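Local coordinates for protein sulfate transporter/antisigma-factor antagonist STAS (Planctomyces limnophilus, PDB 3T6O) that probably acts as an anti-sigma factor antagonist, a STAS-domain protein of the kind that regulates sigma factors through their inhibitors, at residues A[10-15]-A[110-115]; A[25-30]-A[63-68]; A[41-46]-A[74-79]; A[59-64]-A[94-99]. All blocks are in the same frame, centred on the assembly; numbering follows the deposited sequence.

Interaction 1: A[10-15]-A[110-115]; sequences THEAQV and STKQEA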
loop_
_atom_site.group_PDB
_atom_site.type_symbol
_atom_site.label_atom_id
_atom_site.label_comp_id
_atom_site.label_asym_id
_atom_site.label_seq_id
_atom_site.Cartn_x
_atom_site.Cartn_y
_atom_site.Cartn_z
ATOM N N THR A 10 -1.656 -28.167 -1.321
ATOM C CA THR A 10 -1.875 -29.518 -0.750
ATOM C C THR A 10 -2.196 -29.396 0.743
ATOM O O THR A 10 -1.923 -28.372 1.387
ATOM C CB THR A 10 -0.658 -30.403 -0.952
ATOM O OG1 THR A 10 0.498 -29.666 -0.567
ATOM C CG2 THR A 10 -0.497 -30.891 -2.444
ATOM N N HIS A 11 -2.880 -30.394 1.267
ATOM C CA HIS A 11 -3.186 -30.456 2.668
ATOM C C HIS A 11 -2.364 -31.564 3.258
ATOM O O HIS A 11 -2.530 -32.711 2.889
ATOM C CB HIS A 11 -4.651 -30.779 2.828
ATOM C CG HIS A 11 -5.553 -29.650 2.468
ATOM N ND1 HIS A 11 -5.603 -28.485 3.195
ATOM C CD2 HIS A 11 -6.426 -29.501 1.448
ATOM C CE1 HIS A 11 -6.465 -27.656 2.629
ATOM N NE2 HIS A 11 -6.998 -28.261 1.582
ATOM N N GLU A 12 -1.473 -31.220 4.168
ATOM C CA GLU A 12 -0.545 -32.174 4.728
ATOM C C GLU A 12 -0.506 -31.940 6.227
ATOM O O GLU A 12 -0.156 -30.862 6.681
ATOM C CB GLU A 12 0.834 -31.979 4.077
ATOM C CG GLU A 12 0.797 -32.086 2.562
ATOM C CD GLU A 12 2.198 -32.035 1.911
ATOM O OE1 GLU A 12 3.132 -32.675 2.451
ATOM O OE2 GLU A 12 2.342 -31.380 0.853
ATOM N N ALA A 13 -0.910 -32.930 6.994
ATOM C CA ALA A 13 -0.831 -32.857 8.460
ATOM C C ALA A 13 -1.473 -31.557 9.038
ATOM O O ALA A 13 -0.913 -30.898 9.919
ATOM C CB ALA A 13 0.639 -32.959 8.886
ATOM N N GLN A 14 -2.645 -31.204 8.531
ATOM C CA GLN A 14 -3.414 -30.042 9.023
ATOM C C GLN A 14 -2.836 -28.709 8.673
ATOM O O GLN A 14 -3.244 -27.696 9.213
ATOM C CB GLN A 14 -3.716 -30.122 10.519
ATOM C CG GLN A 14 -4.401 -31.408 10.808
ATOM C CD GLN A 14 -5.129 -31.440 12.116
ATOM O OE1 GLN A 14 -6.062 -30.680 12.351
ATOM N NE2 GLN A 14 -4.740 -32.341 12.950
ATOM N N VAL A 15 -1.927 -28.724 7.710
ATOM C CA VAL A 15 -1.304 -27.535 7.211
ATOM C C VAL A 15 -1.630 -27.433 5.726
ATOM O O VAL A 15 -1.642 -28.446 5.032
ATOM C CB VAL A 15 0.234 -27.586 7.433
ATOM C CG1 VAL A 15 0.937 -26.384 6.746
ATOM C CG2 VAL A 15 0.547 -27.651 8.955
ATOM N N SER A 110 14.106 -25.318 7.247
ATOM C CA SER A 110 14.964 -25.608 6.097
ATOM C C SER A 110 14.287 -26.501 5.086
ATOM O O SER A 110 14.586 -26.393 3.933
ATOM C CB SER A 110 16.321 -26.199 6.511
ATOM O OG SER A 110 16.133 -27.433 7.122
ATOM N N THR A 111 13.374 -27.361 5.524
ATOM C CA THR A 111 12.667 -28.277 4.644
ATOM C C THR A 111 11.195 -28.366 5.066
ATOM O O THR A 111 10.835 -28.021 6.189
ATOM C CB THR A 111 13.258 -29.706 4.699
ATOM O OG1 THR A 111 12.968 -30.253 5.977
ATOM C CG2 THR A 111 14.808 -29.740 4.476
ATOM N N LYS A 112 10.363 -28.832 4.164
ATOM C CA LYS A 112 8.958 -29.062 4.456
ATOM C C LYS A 112 8.745 -30.030 5.622
ATOM O O LYS A 112 7.885 -29.789 6.491
ATOM C CB LYS A 112 8.221 -29.608 3.222
ATOM C CG LYS A 112 6.732 -29.826 3.521
ATOM C CD LYS A 112 5.858 -29.986 2.290
ATOM C CE LYS A 112 6.227 -31.182 1.436
ATOM N NZ LYS A 112 5.095 -31.410 0.451
ATOM N N GLN A 113 9.487 -31.139 5.611
ATOM C CA GLN A 113 9.386 -32.151 6.674
ATOM C C GLN A 113 9.630 -31.526 8.036
ATOM O O GLN A 113 8.836 -31.723 8.952
ATOM C CB GLN A 113 10.350 -33.293 6.441
ATOM C CG GLN A 113 10.263 -34.440 7.458
ATOM C CD GLN A 113 11.025 -35.681 6.943
ATOM O OE1 GLN A 113 10.529 -36.393 6.052
ATOM N NE2 GLN A 113 12.218 -35.940 7.498
ATOM N N GLU A 114 10.685 -30.721 8.153
ATOM C CA GLU A 114 10.965 -30.024 9.404
ATOM C C GLU A 114 9.853 -29.049 9.768
ATOM O O GLU A 114 9.457 -28.930 10.939
ATOM C CB GLU A 114 12.272 -29.230 9.317
ATOM C CG GLU A 114 13.474 -30.086 9.240
ATOM C CD GLU A 114 14.780 -29.278 9.188
ATOM O OE1 GLU A 114 14.752 -27.992 9.191
ATOM O OE2 GLU A 114 15.816 -29.966 9.144
ATOM N N ALA A 115 9.360 -28.340 8.770
ATOM C CA ALA A 115 8.307 -27.357 9.025
ATOM C C ALA A 115 7.045 -28.044 9.557
ATOM O O ALA A 115 6.539 -27.677 10.626
ATOM C CB ALA A 115 8.019 -26.543 7.803
#
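A salt bridge between E12 and K112 ties the tip of the first beta hairpin to the start of helix 112-118. The hairpin turns through a type I' beta turn from E12 to V15, closed by paired backbone bonds between those two residues, and E12 is the last residue of strand 8-12 before it. The ammonium of K112 meets both carboxylate oxygens unequally: NZ lies 2.8 Å from E12 OE2, on the syn lone pair, whereas its bond to E12 OE1 at 3.1 Å is weak. The anti lone pair of that same OE2 is taken by T10, whose OG1 donates to E12 OE2 at 2.9 Å. Two donors thus grip OE2, one on its syn and one on its anti lone pair, which restrains the rotation of the carboxylate and probably favours its charged form. K112 leaves its helix with CG trans to the backbone N (chi1 -179°) and then bends at chi3 (61°), bringing NZ round to the acid; the extended E12 chain meets it at about a right angle. The helix is anchored separately, T111 being its N-cap: E114 N donates to T111 OG1 at 3.2 Å in a nearly straight bond. With only two residues touching and neither buried, this is a surface link, a polar strap on the domain's outer edge. Beneath it, the side chains of T10, E12 and K112 touch V17 of strand 15-19, E12 and V15 reach L116 farther along helix 112-118, and K112 and A115 lie against L52 of strand 50-54.

Interaction 2: A[25-30]-A[63-68]; sequences QRLRET and SSFIEL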
loop_
_atom_site.group_PDB
_atom_site.type_symbol
_atom_site.label_atom_id
_atom_site.label_comp_id
_atom_site.label_asym_id
_atom_site.label_seq_id
_atom_site.Cartn_x
_atom_site.Cartn_y
_atom_site.Cartn_z
ATOM N N GLN A 25 10.370 -20.069 -11.397
ATOM C CA GLN A 25 11.689 -19.809 -10.822
ATOM C C GLN A 25 11.786 -18.374 -10.296
ATOM O O GLN A 25 12.365 -18.087 -9.273
ATOM C CB GLN A 25 12.763 -19.998 -11.901
ATOM C CG GLN A 25 12.953 -21.441 -12.343
ATOM C CD GLN A 25 14.222 -21.664 -13.139
ATOM O OE1 GLN A 25 15.178 -22.269 -12.651
ATOM N NE2 GLN A 25 14.237 -21.175 -14.365
ATOM N N ARG A 26 11.221 -17.449 -11.065
ATOM C CA ARG A 26 11.295 -16.025 -10.766
ATOM C C ARG A 26 9.908 -15.423 -10.644
ATOM O O ARG A 26 9.173 -15.382 -11.616
ATOM C CB ARG A 26 12.034 -15.323 -11.883
ATOM C CG ARG A 26 13.493 -15.725 -12.040
ATOM C CD ARG A 26 13.860 -15.746 -13.540
ATOM N NE ARG A 26 15.212 -15.277 -13.873
ATOM C CZ ARG A 26 16.342 -15.926 -13.580
ATOM N NH1 ARG A 26 16.312 -17.074 -12.889
ATOM N NH2 ARG A 26 17.514 -15.417 -13.967
ATOM N N LEU A 27 9.559 -14.979 -9.437
ATOM C CA LEU A 27 8.253 -14.405 -9.159
ATOM C C LEU A 27 8.273 -12.856 -9.266
ATOM O O LEU A 27 8.655 -12.153 -8.336
ATOM C CB LEU A 27 7.772 -14.845 -7.771
ATOM C CG LEU A 27 7.568 -16.362 -7.583
ATOM C CD1 LEU A 27 7.447 -16.770 -6.120
ATOM C CD2 LEU A 27 6.328 -16.831 -8.382
ATOM N N ARG A 28 7.860 -12.350 -10.420
ATOM C CA ARG A 28 7.657 -10.931 -10.611
ATOM C C ARG A 28 6.163 -10.606 -10.537
ATOM O O ARG A 28 5.322 -11.468 -10.208
ATOM C CB ARG A 28 8.196 -10.506 -11.976
ATOM C CG ARG A 28 9.597 -11.006 -12.287
ATOM C CD ARG A 28 10.567 -9.853 -12.289
ATOM N NE ARG A 28 11.350 -9.792 -13.513
ATOM C CZ ARG A 28 11.303 -8.777 -14.366
ATOM N NH1 ARG A 28 12.069 -8.794 -15.445
ATOM N NH2 ARG A 28 10.493 -7.746 -14.141
ATOM N N GLU A 29 5.840 -9.361 -10.868
ATOM C CA GLU A 29 4.475 -8.885 -10.835
ATOM C C GLU A 29 3.517 -9.740 -11.665
ATOM O O GLU A 29 2.437 -10.008 -11.219
ATOM C CB GLU A 29 4.460 -7.431 -11.309
ATOM C CG GLU A 29 3.281 -6.660 -10.859
ATOM C CD GLU A 29 3.309 -5.223 -11.393
ATOM O OE1 GLU A 29 4.416 -4.659 -11.625
ATOM O OE2 GLU A 29 2.216 -4.680 -11.588
ATOM N N THR A 30 3.947 -10.193 -12.837
ATOM C CA THR A 30 3.130 -11.011 -13.708
ATOM C C THR A 30 2.780 -12.351 -13.112
ATOM O O THR A 30 1.633 -12.780 -13.217
ATOM C CB THR A 30 3.848 -11.279 -15.060
ATOM O OG1 THR A 30 4.084 -10.034 -15.706
ATOM C CG2 THR A 30 2.983 -12.136 -15.986
ATOM N N SER A 63 9.217 -7.298 -4.071
ATOM C CA SER A 63 8.139 -6.663 -3.349
ATOM C C SER A 63 6.773 -7.213 -3.707
ATOM O O SER A 63 5.931 -7.327 -2.822
ATOM C CB SER A 63 8.145 -5.152 -3.550
ATOM O OG SER A 63 8.149 -4.865 -4.940
ATOM N N SER A 64 6.545 -7.536 -4.976
ATOM C CA SER A 64 5.197 -7.957 -5.400
ATOM C C SER A 64 4.808 -9.250 -4.700
ATOM O O SER A 64 3.698 -9.391 -4.221
ATOM C CB SER A 64 5.143 -8.280 -6.890
ATOM O OG SER A 64 5.475 -7.177 -7.632
ATOM N N PHE A 65 5.743 -10.187 -4.637
ATOM C CA PHE A 65 5.467 -11.452 -4.007
ATOM C C PHE A 65 5.395 -11.324 -2.499
ATOM O O PHE A 65 4.531 -11.933 -1.876
ATOM C CB PHE A 65 6.496 -12.472 -4.407
ATOM C CG PHE A 65 6.247 -13.847 -3.824
ATOM C CD1 PHE A 65 5.101 -14.564 -4.146
ATOM C CD2 PHE A 65 7.141 -14.405 -2.943
ATOM C CE1 PHE A 65 4.905 -15.858 -3.609
ATOM C CE2 PHE A 65 6.956 -15.677 -2.407
ATOM C CZ PHE A 65 5.825 -16.408 -2.758
ATOM N N ILE A 66 6.255 -10.522 -1.894
ATOM C CA ILE A 66 6.188 -10.339 -0.455
ATOM C C ILE A 66 4.851 -9.718 -0.084
ATOM O O ILE A 66 4.260 -10.089 0.921
ATOM C CB ILE A 66 7.347 -9.487 0.102
ATOM C CG1 ILE A 66 8.672 -10.249 -0.050
ATOM C CG2 ILE A 66 7.132 -9.199 1.595
ATOM C CD1 ILE A 66 9.865 -9.480 0.551
ATOM N N GLU A 67 4.401 -8.766 -0.893
ATOM C CA GLU A 67 3.104 -8.145 -0.720
ATOM C C GLU A 67 1.959 -9.179 -0.765
ATOM O O GLU A 67 1.067 -9.149 0.084
ATOM C CB GLU A 67 2.847 -7.097 -1.799
ATOM C CG GLU A 67 3.510 -5.801 -1.548
ATOM C CD GLU A 67 3.354 -4.812 -2.730
ATOM O OE1 GLU A 67 2.558 -5.106 -3.692
ATOM O OE2 GLU A 67 4.040 -3.768 -2.658
ATOM N N LEU A 68 1.998 -10.080 -1.734
ATOM C CA LEU A 68 0.973 -11.159 -1.750
ATOM C C LEU A 68 0.992 -11.981 -0.478
ATOM O O LEU A 68 -0.045 -12.261 0.099
ATOM C CB LEU A 68 1.163 -12.103 -2.926
ATOM C CG LEU A 68 0.079 -13.201 -3.114
ATOM C CD1 LEU A 68 -1.347 -12.627 -3.226
ATOM C CD2 LEU A 68 0.433 -14.001 -4.348
HETATM O O HOH W 1 8.158 -10.288 -6.515
#
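L27 sets a single methyl squarely on the ring of F65. Its CD1 stands 3.6 Å from the F65 ring centroid and only 6° off the ring normal, a CH-pi contact so well centred that all six ring carbons are nearly equidistant from CD1; the shortest of these separations, CD1 to F65 CE1, is 3.7 Å. The torsion of the phenylalanine explains the pose: with CG swung opposite the backbone N (chi1 -178°), the ring leans away from the early turns of helix 63-76 and presents a broad face to the strand at 26-27. L27 keeps its own CG beside its backbone N, so that one branch reaches forward onto that face. A second, looser meeting lies nearby, where S64 packs along the start of helix 29-41: its OG is 3.8 Å from E29 CB, without a hydrogen bond between them. The hydroxyl is instead bonded to E95 of the second subunit, while R26 NE hydrogen-bonds to Y92 OH of that same chain. Between the two meetings a water joins the backbones, donating to L27 O at 2.7 Å and accepting from F65 N at 3.1 Å. In anti-anti-sigma relatives a regulatory serine is phosphorylated at the head of the corresponding helix, and S63 and S64 probably occupy that region here. The chemistry is therefore divided: dispersion holds leucine to phenylalanine, whereas the first-turn amide of F65, which has no preceding helical carbonyl to bind, is satisfied through water by the neighbouring strand's carbonyl.

Interaction 3: A[41-46]-A[74-79]; sequences AAMQGA and KRIKED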
loop_
_atom_site.group_PDB
_atom_site.type_symbol
_atom_site.label_atom_id
_atom_site.label_comp_id
_atom_site.label_asym_id
_atom_site.label_seq_id
_atom_site.Cartn_x
_atom_site.Cartn_y
_atom_site.Cartn_z
ATOM N N ALA A 41 -7.511 -17.815 -1.982
ATOM C CA ALA A 41 -8.637 -18.722 -1.689
ATOM C C ALA A 41 -8.175 -19.864 -0.760
ATOM O O ALA A 41 -8.957 -20.337 0.030
ATOM C CB ALA A 41 -9.314 -19.286 -3.008
ATOM N N ALA A 42 -6.894 -20.234 -0.805
ATOM C CA ALA A 42 -6.336 -21.255 0.086
ATOM C C ALA A 42 -6.148 -20.756 1.541
ATOM O O ALA A 42 -5.721 -21.506 2.390
ATOM C CB ALA A 42 -4.983 -21.753 -0.453
HETATM N N MSE A 43 -6.453 -19.497 1.834
HETATM C CA MSE A 43 -6.229 -18.981 3.169
HETATM C C MSE A 43 -7.429 -19.169 4.098
HETATM O O MSE A 43 -7.510 -18.530 5.136
HETATM C CB MSE A 43 -5.908 -17.485 3.085
HETATM C CG MSE A 43 -4.579 -17.136 2.404
HETATM SE SE MSE A 43 -2.992 -17.871 3.173
HETATM C CE MSE A 43 -2.629 -19.301 1.886
ATOM N N GLN A 44 -8.419 -19.959 3.722
ATOM C CA GLN A 44 -9.588 -20.135 4.585
ATOM C C GLN A 44 -9.441 -21.475 5.347
ATOM O O GLN A 44 -8.378 -22.053 5.361
ATOM C CB GLN A 44 -10.851 -19.944 3.751
ATOM C CG GLN A 44 -10.982 -18.408 3.223
ATOM C CD GLN A 44 -10.961 -17.342 4.390
ATOM O OE1 GLN A 44 -10.168 -16.354 4.391
ATOM N NE2 GLN A 44 -11.810 -17.579 5.404
ATOM N N GLY A 45 -10.412 -21.930 6.088
ATOM C CA GLY A 45 -10.153 -23.140 6.883
ATOM C C GLY A 45 -10.539 -22.937 8.319
ATOM O O GLY A 45 -10.540 -21.822 8.813
ATOM N N ALA A 46 -10.882 -24.027 8.990
ATOM C CA ALA A 46 -11.220 -23.969 10.395
ATOM C C ALA A 46 -10.021 -23.481 11.185
ATOM O O ALA A 46 -8.888 -23.853 10.889
ATOM C CB ALA A 46 -11.677 -25.360 10.919
ATOM N N LYS A 74 -2.369 -11.765 6.572
ATOM C CA LYS A 74 -3.395 -10.947 7.246
ATOM C C LYS A 74 -4.740 -11.685 7.363
ATOM O O LYS A 74 -5.532 -11.441 8.291
ATOM C CB LYS A 74 -3.612 -9.606 6.503
ATOM C CG LYS A 74 -2.467 -8.624 6.649
ATOM C CD LYS A 74 -2.753 -7.284 5.986
ATOM C CE LYS A 74 -1.484 -6.429 5.987
ATOM N NZ LYS A 74 -1.547 -5.103 5.298
ATOM N N ARG A 75 -5.003 -12.557 6.408
ATOM C CA ARG A 75 -6.213 -13.347 6.438
ATOM C C ARG A 75 -6.178 -14.393 7.537
ATOM O O ARG A 75 -7.217 -14.722 8.097
ATOM C CB ARG A 75 -6.496 -14.008 5.073
ATOM C CG ARG A 75 -7.206 -13.050 4.127
ATOM C CD ARG A 75 -6.947 -13.391 2.702
ATOM N NE ARG A 75 -7.719 -12.567 1.781
ATOM C CZ ARG A 75 -7.382 -11.329 1.425
ATOM N NH1 ARG A 75 -6.288 -10.765 1.906
ATOM N NH2 ARG A 75 -8.117 -10.679 0.564
ATOM N N ILE A 76 -5.013 -14.929 7.849
ATOM C CA ILE A 76 -4.982 -15.950 8.886
ATOM C C ILE A 76 -4.467 -15.481 10.262
ATOM O O ILE A 76 -4.692 -16.164 11.249
ATOM C CB ILE A 76 -4.248 -17.187 8.404
ATOM C CG1 ILE A 76 -2.776 -17.043 8.539
ATOM C CG2 ILE A 76 -4.602 -17.596 6.892
ATOM C CD1 ILE A 76 -2.141 -18.335 8.245
ATOM N N LYS A 77 -3.842 -14.305 10.334
ATOM C CA LYS A 77 -3.128 -13.896 11.549
ATOM C C LYS A 77 -3.996 -13.671 12.781
ATOM O O LYS A 77 -3.465 -13.724 13.887
ATOM C CB LYS A 77 -2.285 -12.643 11.320
ATOM C CG LYS A 77 -3.060 -11.347 11.308
ATOM C CD LYS A 77 -2.145 -10.143 11.108
ATOM C CE LYS A 77 -2.771 -8.860 11.676
ATOM N NZ LYS A 77 -2.277 -8.632 13.088
ATOM N N GLU A 78 -5.298 -13.439 12.665
ATOM C CA GLU A 78 -6.027 -13.268 13.926
ATOM C C GLU A 78 -6.376 -14.572 14.681
ATOM O O GLU A 78 -6.876 -14.516 15.805
ATOM C CB GLU A 78 -7.230 -12.331 13.783
ATOM C CG GLU A 78 -6.854 -10.847 13.477
ATOM C CD GLU A 78 -5.828 -10.244 14.458
ATOM O OE1 GLU A 78 -6.113 -10.200 15.688
ATOM O OE2 GLU A 78 -4.751 -9.797 13.984
ATOM N N ASP A 79 -6.101 -15.741 14.093
ATOM C CA ASP A 79 -6.284 -16.982 14.826
ATOM C C ASP A 79 -5.229 -17.079 15.937
ATOM O O ASP A 79 -4.040 -16.925 15.676
ATOM C CB ASP A 79 -6.124 -18.186 13.895
ATOM C CG ASP A 79 -7.111 -18.182 12.762
ATOM O OD1 ASP A 79 -7.984 -17.283 12.691
ATOM O OD2 ASP A 79 -6.997 -19.083 11.926
HETATM O O HOH W 2 -9.898 -14.213 6.755
#
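M43, a selenomethionine in this crystal, meets R75 and I76 chiefly through the root of its side chain. CB comes first: it lies 4.0 Å from R75 CB and equally 4.0 Å from I76 CG2, seated between two consecutive residues of helix 63-76. CG then places itself beside the backbone N (chi1 -67°), and a bend at chi2 (-59°) turns the chain so that SE still passes I76 CG2 at 4.1 Å. CE, beyond a further bend at chi3, leads away from helix 63-76. The carbonyl of M43 adds to the contact with I76, its O standing 3.5 Å from I76 CG2; this is packing, since the hydrogen bond to that oxygen comes from R49 NH1. The methyl branch of I76 therefore fills the angle between the side chain and backbone of a single residue. On the outer side the link is polar and indirect: one water donates both to Q44 OE1 at 3.2 Å and to R75 O at 3.0 Å. The guanidinium of R75 turns elsewhere, its NH1 forming a salt bridge with E95 of the fourth subunit, so that, of its side chain, it is CB that packs on M43. At G45 the backbone angles would jam a CB against the carbonyl O of Q44, which calls for glycine. The whole joins the loop after helix 29-41 to the later part of helix 63-76. R49 bonds to M43 O in the loop and forms a salt bridge with D79 in the turn after helix 63-76, while M43 and I76 both pack on V51 of strand 50-54 and A42 leans on T16 and I18 of strand 15-19.

Interaction 4: A[59-64]-A[94-99]; sequences EFFGSS and VEVLQV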
loop_
_atom_site.group_PDB
_atom_site.type_symbol
_atom_site.label_atom_id
_atom_site.label_comp_id
_atom_site.label_asym_id
_atom_site.label_seq_id
_atom_site.Cartn_x
_atom_site.Cartn_y
_atom_site.Cartn_z
ATOM N N GLU A 59 13.764 -19.164 -7.272
ATOM C CA GLU A 59 15.094 -18.546 -7.202
ATOM C C GLU A 59 15.086 -17.028 -6.983
ATOM O O GLU A 59 16.109 -16.445 -6.546
ATOM C CB GLU A 59 15.889 -18.910 -8.453
ATOM C CG GLU A 59 16.062 -20.475 -8.642
ATOM C CD GLU A 59 16.939 -21.216 -7.552
ATOM O OE1 GLU A 59 17.950 -20.638 -7.046
ATOM O OE2 GLU A 59 16.632 -22.419 -7.245
ATOM N N PHE A 60 13.964 -16.378 -7.304
ATOM C CA PHE A 60 13.864 -14.943 -7.139
ATOM C C PHE A 60 12.468 -14.479 -6.803
ATOM O O PHE A 60 11.470 -14.961 -7.396
ATOM C CB PHE A 60 14.280 -14.218 -8.401
ATOM C CG PHE A 60 14.090 -12.742 -8.303
ATOM C CD1 PHE A 60 12.874 -12.170 -8.593
ATOM C CD2 PHE A 60 15.109 -11.931 -7.822
ATOM C CE1 PHE A 60 12.678 -10.799 -8.449
ATOM C CE2 PHE A 60 14.937 -10.587 -7.699
ATOM C CZ PHE A 60 13.731 -10.003 -8.026
ATOM N N PHE A 61 12.403 -13.533 -5.866
ATOM C CA PHE A 61 11.218 -12.687 -5.687
ATOM C C PHE A 61 11.584 -11.355 -5.045
ATOM O O PHE A 61 12.728 -11.154 -4.620
ATOM C CB PHE A 61 10.141 -13.422 -4.883
ATOM C CG PHE A 61 10.565 -13.856 -3.522
ATOM C CD1 PHE A 61 10.602 -12.954 -2.473
ATOM C CD2 PHE A 61 10.863 -15.166 -3.270
ATOM C CE1 PHE A 61 10.957 -13.351 -1.214
ATOM C CE2 PHE A 61 11.198 -15.585 -2.011
ATOM C CZ PHE A 61 11.258 -14.681 -0.975
ATOM N N GLY A 62 10.624 -10.427 -5.058
ATOM C CA GLY A 62 10.785 -9.095 -4.498
ATOM C C GLY A 62 9.499 -8.584 -3.886
ATOM O O GLY A 62 8.771 -9.341 -3.258
ATOM N N SER A 63 9.217 -7.298 -4.071
ATOM C CA SER A 63 8.139 -6.663 -3.349
ATOM C C SER A 63 6.773 -7.213 -3.707
ATOM O O SER A 63 5.931 -7.327 -2.822
ATOM C CB SER A 63 8.145 -5.152 -3.550
ATOM O OG SER A 63 8.149 -4.865 -4.940
ATOM N N SER A 64 6.545 -7.536 -4.976
ATOM C CA SER A 64 5.197 -7.957 -5.400
ATOM C C SER A 64 4.808 -9.250 -4.700
ATOM O O SER A 64 3.698 -9.391 -4.221
ATOM C CB SER A 64 5.143 -8.280 -6.890
ATOM O OG SER A 64 5.475 -7.177 -7.632
ATOM N N VAL A 94 16.564 -15.578 0.939
ATOM C CA VAL A 94 16.769 -15.170 2.320
ATOM C C VAL A 94 17.378 -13.749 2.364
ATOM O O VAL A 94 16.993 -12.933 3.215
ATOM C CB VAL A 94 17.671 -16.136 3.097
ATOM C CG1 VAL A 94 17.930 -15.592 4.508
ATOM C CG2 VAL A 94 17.046 -17.524 3.192
ATOM N N GLU A 95 18.271 -13.437 1.429
ATOM C CA GLU A 95 18.900 -12.091 1.376
ATOM C C GLU A 95 17.854 -11.027 1.066
ATOM O O GLU A 95 17.916 -9.898 1.589
ATOM C CB GLU A 95 20.004 -12.028 0.315
ATOM C CG GLU A 95 21.454 -12.209 0.858
ATOM C CD GLU A 95 22.289 -10.902 0.889
ATOM O OE1 GLU A 95 22.186 -10.110 1.859
ATOM O OE2 GLU A 95 23.093 -10.667 -0.045
ATOM N N VAL A 96 16.871 -11.405 0.246
ATOM C CA VAL A 96 15.812 -10.499 -0.100
ATOM C C VAL A 96 14.863 -10.380 1.093
ATOM O O VAL A 96 14.476 -9.294 1.462
ATOM C CB VAL A 96 15.082 -10.939 -1.333
ATOM C CG1 VAL A 96 13.863 -10.024 -1.584
ATOM C CG2 VAL A 96 16.006 -10.970 -2.536
ATOM N N LEU A 97 14.510 -11.494 1.716
ATOM C CA LEU A 97 13.714 -11.432 2.942
ATOM C C LEU A 97 14.335 -10.599 4.049
ATOM O O LEU A 97 13.630 -10.030 4.869
ATOM C CB LEU A 97 13.436 -12.850 3.477
ATOM C CG LEU A 97 12.371 -13.601 2.654
ATOM C CD1 LEU A 97 12.253 -15.001 3.066
ATOM C CD2 LEU A 97 11.022 -12.910 2.754
ATOM N N GLN A 98 15.650 -10.584 4.123
ATOM C CA GLN A 98 16.351 -9.795 5.125
ATOM C C GLN A 98 16.132 -8.269 4.948
ATOM O O GLN A 98 16.422 -7.520 5.862
ATOM C CB GLN A 98 17.857 -10.116 5.114
ATOM C CG GLN A 98 18.216 -11.446 5.783
ATOM C CD GLN A 98 19.651 -11.882 5.561
ATOM O OE1 GLN A 98 20.050 -12.969 6.004
ATOM N NE2 GLN A 98 20.442 -11.047 4.887
ATOM N N VAL A 99 15.632 -7.840 3.789
ATOM C CA VAL A 99 15.332 -6.404 3.525
ATOM C C VAL A 99 14.055 -6.012 4.259
ATOM O O VAL A 99 13.895 -4.879 4.663
ATOM C CB VAL A 99 15.169 -6.154 2.007
ATOM C CG1 VAL A 99 14.771 -4.697 1.702
ATOM C CG2 VAL A 99 16.449 -6.511 1.307
#
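The ring of F61 turns its edge to L97 and takes V96 at an oblique angle. L97 CG lies close to the ring plane, 3.9 Å from F61 CZ, and L97 CD2 continues along the same rim at 4.0 Å from F61 CE1. V96 CG1 approaches more loosely, 4.4 Å from F61 CE1. A second aromatic, F65 in the following helix, meets F61 with the two planes inclined at about 55°, neither stacked nor perpendicular. The orientation follows from the first torsion: chi1 of 59° sets the phenylalanine's CG between backbone N and carbonyl carbon and swings the ring tip toward helix 91-97, although the CB root is not aimed there. V96 does its closest work on the backbone rather than the ring, its CG1 standing 3.4 Å from F61 O. The same methyl is 4.3 Å from G62 CA; this glycine is the N-cap of helix 63-76, and the contact sits right at that helix start. No hydrogen bond crosses between the segments, and all four touching residues are buried, so the two segments meet through van der Waals packing, including a methyl against the carbonyl of F61. The polar groups alongside are engaged by the second subunit: S63 bonds Q98 of that chain, and E95 reaches its S63 and S64 in return. Around the contact, strand 60-61 passes between its partner strand, where L27 touches F61, and helix 91-97, where C93 also meets the ring; L55 adds to this apolar surround, and L97 extends to V89 and D103 in the flanking loops.

How the interactions relate
Interactions 2 and 4 form one continuous region: their centres are 9 Å apart, they share S63 and S64, and strands 26-27 and 60-61 run side by side, with probable hydrogen bonds from E59 N to Q25 O (2.7 Å) and from L27 N to F60 O (2.8 Å). Both also border the second subunit. Interaction 3 lies farther along helix 63-76, its centre about 20 Å from that of interaction 2 and 23 Å from that of interaction 4. Interaction 1, joining parts near the two chain ends, spans the other three in sequence; its centre is about 22 Å from those of interactions 2 and 4, across the chain's centre.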